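Local coordinates for protein putative branched-chain amino acid ABC transporter (Rhodospirillum rubrum ATCC 11170, PDB 3HUT) that probably serves as the extracellular ligand-binding receptor of an ABC transporter, capturing branched-chain amino acids or related compounds for uptake, at residues A131-G136 / G244-T249; A228-K233 / G343-I348. One frame throughout, in Å; residues are numbered along the deposited sequence.

Both contacts belong to the lobe built on the mixed sheet, and their centres lie about 13 Å apart. Contact 1 is buried: one indole from helix 126-136 lies against strand 246-249. Contact 2 lies at the surface, where the turn before helix 232-238 meets strand 344-347 through an edge-to-face aromatic pair. Strands 246-249 and 344-347 both pair antiparallel with strand 331-341, so one sheet carries the second half of each contact. L247 joins them directly, its CD2 reaching Y230 N at 3.6 Å, and W133 touches I348. Neither contact has a hydrogen bond between its segments; contact 1 sets a ring edge on backbone, contact 2 ring on ring.

Contact 1: residues A131-G136 / G244-T249; sequences AAWMIG and GVRLAT
W133 alone carries the helix side of this contact, reaching from helix 126-136 to strand 246-249 in a two-lobed periplasmic binding protein, where helices pack on the mixed sheet of one lobe. Ahead of it on the helix, A131 faces helix 150-165 and packs on F159 and A162. At W133 the side chain turns to the strand: CG stands anti to the backbone N (chi1 -180°), which carries the indole toward the strand, across a gap of 10.5 Å between the two axes. The six-membered ring arrives edge first. Its CZ3 meets the backbone of the strand at L247 C, 3.5 Å away and in the plane of the indole, while CH2 lies 3.6 Å from L247 O. The peptide between L247 and A248 is thus what the ring edge abuts, and the L247 side chain leaves from the other side of the strand. On one flank of that edge, the methyl CB of A248 lies 3.9 Å from W133 CZ3. On the other, R246 sets its CB 3.7 Å from W133 CH2, with its extended chain running on past CZ2 and its guanidinium plane only 21° from the indole plane. R246 NH1 is hydrogen-bonded to the hydroxyl of Y224, whose ring also makes an edge-to-face pair with W133; R337 adds a cation-pi contact to the indole. M134, a selenomethionine, then turns back to F159 and to strand 197-201, and I135 to F163. The last turn of the helix is closed by the backbone bond from G136 N to A132 O, 2.8 Å.

Contact 2: residues A228-K233 / G343-I348; sequences ALYSPK and GDFRVI
F345 lays one ring face under the edge of Y230, a T-shaped pair with centroids 4.8 Å apart and ring planes at 61°. CD1 of Y230 sits 3.7 Å above the phenylalanine plane, over its centre, and CE1 of Y230 comes within 3.6 Å of F345 CD2. The tyrosine gets there with CG anti to its own backbone nitrogen (chi1 -171°), which swings the ring from the turn 228-233 toward the strand. F345 points toward the turn from strand 344-347, the edge hairpin strand that folds back antiparallel on strand 331-341; its ring also packs on V340. The rim of the same ring meets the main chain of the turn. S231 O lies in the ring plane at its edge, 3.4 Å from F345 CE2, so the carbonyl faces ring C-H groups. L229 O is more distant, 4.0 Å from F345 CZ. Two local bonds hold the partners in shape. S231 is the N-cap of helix 232-238, its OG accepting from K233 N at 3.1 Å. On the strand side, F345 N is hydrogen-bonded to OD1 of its neighbour D344 at 2.7 Å, approaching the anti side of the carboxylate and 29° out of its plane. Beyond the pair, the hydroxyl of Y230 is hydrogen-bonded to the backbone nitrogen of L253, and the tyrosine ring packs on L247 and L338, tying the turn to the sheet. With no hydrogen bond between the segments, they are joined by van der Waals and ring contacts, and the carbonyl of S231 at the rim of F345 probably adds a weak electrostatic attraction to the slightly positive ring hydrogens.

Contact 1: residues A131-G136 / G244-T249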
loop_
_atom_site.group_PDB
_atom_site.type_symbol
_atom_site.label_atom_id
_atom_site.label_comp_id
_atom_site.label_asym_id
_atom_site.label_seq_id
_atom_site.Cartn_x
_atom_site.Cartn_y
_atom_site.Cartn_z
ATOM N N ALA A 131 13.410 9.995 2.686
ATOM C CA ALA A 131 14.661 10.736 2.558
ATOM C C ALA A 131 14.333 12.212 2.788
ATOM O O ALA A 131 15.039 12.906 3.520
ATOM C CB ALA A 131 15.266 10.528 1.177
ATOM N N ALA A 132 13.249 12.685 2.180
ATOM C CA ALA A 132 12.834 14.082 2.338
ATOM C C ALA A 132 12.507 14.381 3.801
ATOM O O ALA A 132 12.801 15.463 4.308
ATOM C CB ALA A 132 11.613 14.379 1.456
ATOM N N TRP A 133 11.898 13.410 4.473
ATOM C CA TRP A 133 11.528 13.551 5.876
ATOM C C TRP A 133 12.784 13.735 6.742
ATOM O O TRP A 133 12.861 14.647 7.570
ATOM C CB TRP A 133 10.748 12.303 6.311
ATOM C CG TRP A 133 10.278 12.274 7.747
ATOM C CD1 TRP A 133 10.348 13.283 8.669
ATOM C CD2 TRP A 133 9.662 11.166 8.413
ATOM N NE1 TRP A 133 9.814 12.866 9.870
ATOM C CE2 TRP A 133 9.386 11.571 9.739
ATOM C CE3 TRP A 133 9.314 9.867 8.016
ATOM C CZ2 TRP A 133 8.780 10.720 10.673
ATOM C CZ3 TRP A 133 8.709 9.020 8.948
ATOM C CH2 TRP A 133 8.449 9.454 10.258
HETATM N N MSE A 134 13.775 12.878 6.541
HETATM C CA MSE A 134 15.003 12.978 7.316
HETATM C C MSE A 134 15.787 14.258 7.025
HETATM O O MSE A 134 16.389 14.842 7.927
HETATM C CB MSE A 134 15.860 11.734 7.086
HETATM C CG MSE A 134 15.236 10.494 7.704
HETATM SE SE MSE A 134 16.233 8.867 7.452
HETATM C CE MSE A 134 17.585 9.127 8.803
ATOM N N ILE A 135 15.777 14.698 5.773
ATOM C CA ILE A 135 16.460 15.936 5.402
ATOM C C ILE A 135 15.726 17.065 6.116
ATOM O O ILE A 135 16.342 17.977 6.675
ATOM C CB ILE A 135 16.389 16.182 3.875
ATOM C CG1 ILE A 135 17.242 15.151 3.129
ATOM C CG2 ILE A 135 16.830 17.612 3.550
ATOM C CD1 ILE A 135 18.762 15.315 3.321
ATOM N N GLY A 136 14.399 16.988 6.101
ATOM C CA GLY A 136 13.581 17.998 6.747
ATOM C C GLY A 136 13.825 18.063 8.242
ATOM O O GLY A 136 13.669 19.121 8.853
ATOM N N GLY A 244 10.910 5.359 20.147
ATOM C CA GLY A 244 11.538 6.425 19.393
ATOM C C GLY A 244 11.714 6.167 17.907
ATOM O O GLY A 244 12.047 7.089 17.164
ATOM N N VAL A 245 11.502 4.932 17.459
ATOM C CA VAL A 245 11.639 4.631 16.036
ATOM C C VAL A 245 10.548 5.367 15.255
ATOM O O VAL A 245 9.391 5.430 15.683
ATOM C CB VAL A 245 11.536 3.105 15.758
ATOM C CG1 VAL A 245 11.552 2.837 14.254
ATOM C CG2 VAL A 245 12.709 2.379 16.411
ATOM N N ARG A 246 10.926 5.942 14.121
ATOM C CA ARG A 246 9.979 6.670 13.288
ATOM C C ARG A 246 9.740 5.956 11.972
ATOM O O ARG A 246 10.635 5.307 11.436
ATOM C CB ARG A 246 10.492 8.083 13.022
ATOM C CG ARG A 246 10.320 9.010 14.209
ATOM C CD ARG A 246 11.123 10.279 14.045
ATOM N NE ARG A 246 10.912 11.178 15.173
ATOM C CZ ARG A 246 11.587 12.303 15.370
ATOM N NH1 ARG A 246 12.529 12.677 14.513
ATOM N NH2 ARG A 246 11.318 13.054 16.433
ATOM N N LEU A 247 8.520 6.076 11.458
ATOM C CA LEU A 247 8.164 5.460 10.192
ATOM C C LEU A 247 6.907 6.120 9.648
ATOM O O LEU A 247 6.140 6.735 10.394
ATOM C CB LEU A 247 7.918 3.949 10.363
ATOM C CG LEU A 247 6.765 3.427 11.240
ATOM C CD1 LEU A 247 5.419 3.925 10.735
ATOM C CD2 LEU A 247 6.771 1.903 11.212
ATOM N N ALA A 248 6.702 5.994 8.344
ATOM C CA ALA A 248 5.517 6.545 7.707
ATOM C C ALA A 248 4.759 5.388 7.067
ATOM O O ALA A 248 5.366 4.423 6.609
ATOM C CB ALA A 248 5.912 7.572 6.641
ATOM N N THR A 249 3.437 5.479 7.046
ATOM C CA THR A 249 2.621 4.438 6.444
ATOM C C THR A 249 1.340 5.043 5.884
ATOM O O THR A 249 0.941 6.139 6.273
ATOM C CB THR A 249 2.268 3.336 7.468
ATOM O OG1 THR A 249 1.677 2.226 6.781
ATOM C CG2 THR A 249 1.285 3.861 8.506
#

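Contact 2: residues A228-K233 / G343-I348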
loop_
_atom_site.group_PDB
_atom_site.type_symbol
_atom_site.label_atom_id
_atom_site.label_comp_id
_atom_site.label_asym_id
_atom_site.label_seq_id
_atom_site.Cartn_x
_atom_site.Cartn_y
_atom_site.Cartn_z
ATOM N N ALA A 228 7.234 -1.376 6.541
ATOM C CA ALA A 228 7.244 -2.809 6.832
ATOM C C ALA A 228 7.455 -3.055 8.328
ATOM O O ALA A 228 7.287 -4.175 8.814
ATOM C CB ALA A 228 8.339 -3.510 6.024
ATOM N N LEU A 229 7.832 -2.007 9.053
ATOM C CA LEU A 229 8.044 -2.110 10.495
ATOM C C LEU A 229 6.724 -1.940 11.228
ATOM O O LEU A 229 6.620 -2.248 12.418
ATOM C CB LEU A 229 9.004 -1.017 10.986
ATOM C CG LEU A 229 10.426 -0.962 10.419
ATOM C CD1 LEU A 229 11.185 0.206 11.044
ATOM C CD2 LEU A 229 11.135 -2.261 10.712
ATOM N N TYR A 230 5.714 -1.454 10.511
ATOM C CA TYR A 230 4.406 -1.190 11.104
ATOM C C TYR A 230 3.584 -2.423 11.439
ATOM O O TYR A 230 2.912 -2.997 10.581
ATOM C CB TYR A 230 3.587 -0.280 10.187
ATOM C CG TYR A 230 2.312 0.226 10.822
ATOM C CD1 TYR A 230 2.350 0.974 11.999
ATOM C CD2 TYR A 230 1.072 -0.014 10.234
ATOM C CE1 TYR A 230 1.187 1.475 12.571
ATOM C CE2 TYR A 230 -0.099 0.483 10.796
ATOM C CZ TYR A 230 -0.036 1.228 11.963
ATOM O OH TYR A 230 -1.190 1.738 12.518
ATOM N N SER A 231 3.627 -2.807 12.708
ATOM C CA SER A 231 2.893 -3.958 13.203
ATOM C C SER A 231 2.984 -3.976 14.719
ATOM O O SER A 231 3.996 -3.580 15.293
ATOM C CB SER A 231 3.489 -5.259 12.653
ATOM O OG SER A 231 2.960 -6.391 13.334
ATOM N N PRO A 232 1.919 -4.419 15.394
ATOM C CA PRO A 232 2.017 -4.445 16.854
ATOM C C PRO A 232 3.173 -5.365 17.260
ATOM O O PRO A 232 3.779 -5.186 18.316
ATOM C CB PRO A 232 0.641 -4.967 17.288
ATOM C CG PRO A 232 0.158 -5.744 16.098
ATOM C CD PRO A 232 0.607 -4.905 14.933
ATOM N N LYS A 233 3.493 -6.327 16.396
ATOM C CA LYS A 233 4.577 -7.265 16.662
ATOM C C LYS A 233 5.930 -6.568 16.757
ATOM O O LYS A 233 6.825 -7.048 17.445
ATOM C CB LYS A 233 4.618 -8.360 15.588
ATOM C CG LYS A 233 3.364 -9.230 15.579
ATOM C CD LYS A 233 3.381 -10.286 14.480
ATOM C CE LYS A 233 4.280 -11.477 14.815
ATOM N NZ LYS A 233 5.748 -11.193 14.714
ATOM N N GLY A 343 5.073 2.215 24.095
ATOM C CA GLY A 343 4.443 0.980 23.658
ATOM C C GLY A 343 3.417 0.980 22.543
ATOM O O GLY A 343 2.692 0.000 22.389
ATOM N N ASP A 344 3.331 2.057 21.769
ATOM C CA ASP A 344 2.386 2.080 20.659
ATOM C C ASP A 344 2.803 3.128 19.647
ATOM O O ASP A 344 3.598 4.021 19.952
ATOM C CB ASP A 344 0.965 2.376 21.149
ATOM C CG ASP A 344 -0.108 1.823 20.215
ATOM O OD1 ASP A 344 0.208 1.449 19.060
ATOM O OD2 ASP A 344 -1.278 1.765 20.638
ATOM N N PHE A 345 2.279 3.005 18.434
ATOM C CA PHE A 345 2.584 3.954 17.373
ATOM C C PHE A 345 1.767 5.222 17.606
ATOM O O PHE A 345 0.560 5.159 17.846
ATOM C CB PHE A 345 2.238 3.339 16.016
ATOM C CG PHE A 345 3.016 2.094 15.704
ATOM C CD1 PHE A 345 4.330 2.173 15.246
ATOM C CD2 PHE A 345 2.442 0.840 15.882
ATOM C CE1 PHE A 345 5.059 1.023 14.973
ATOM C CE2 PHE A 345 3.165 -0.319 15.612
ATOM C CZ PHE A 345 4.478 -0.225 15.154
ATOM N N ARG A 346 2.431 6.369 17.534
ATOM C CA ARG A 346 1.776 7.652 17.756
ATOM C C ARG A 346 1.815 8.526 16.510
ATOM O O ARG A 346 2.833 8.604 15.829
ATOM C CB ARG A 346 2.459 8.396 18.911
ATOM C CG ARG A 346 2.420 7.662 20.252
ATOM C CD ARG A 346 0.978 7.425 20.693
ATOM N NE ARG A 346 0.861 6.926 22.063
ATOM C CZ ARG A 346 1.344 5.763 22.483
ATOM N NH1 ARG A 346 1.984 4.976 21.637
ATOM N NH2 ARG A 346 1.182 5.383 23.745
ATOM N N VAL A 347 0.701 9.174 16.201
ATOM C CA VAL A 347 0.666 10.062 15.049
ATOM C C VAL A 347 1.425 11.326 15.454
ATOM O O VAL A 347 1.055 12.002 16.415
ATOM C CB VAL A 347 -0.783 10.421 14.658
ATOM C CG1 VAL A 347 -0.780 11.366 13.463
ATOM C CG2 VAL A 347 -1.552 9.151 14.314
ATOM N N ILE A 348 2.500 11.627 14.733
ATOM C CA ILE A 348 3.322 12.798 15.024
ATOM C C ILE A 348 2.584 14.110 14.760
ATOM O O ILE A 348 2.598 14.987 15.656
ATOM C CB ILE A 348 4.625 12.776 14.193
ATOM C CG1 ILE A 348 5.484 11.583 14.617
ATOM C CG2 ILE A 348 5.392 14.076 14.379
ATOM C CD1 ILE A 348 6.744 11.413 13.802
#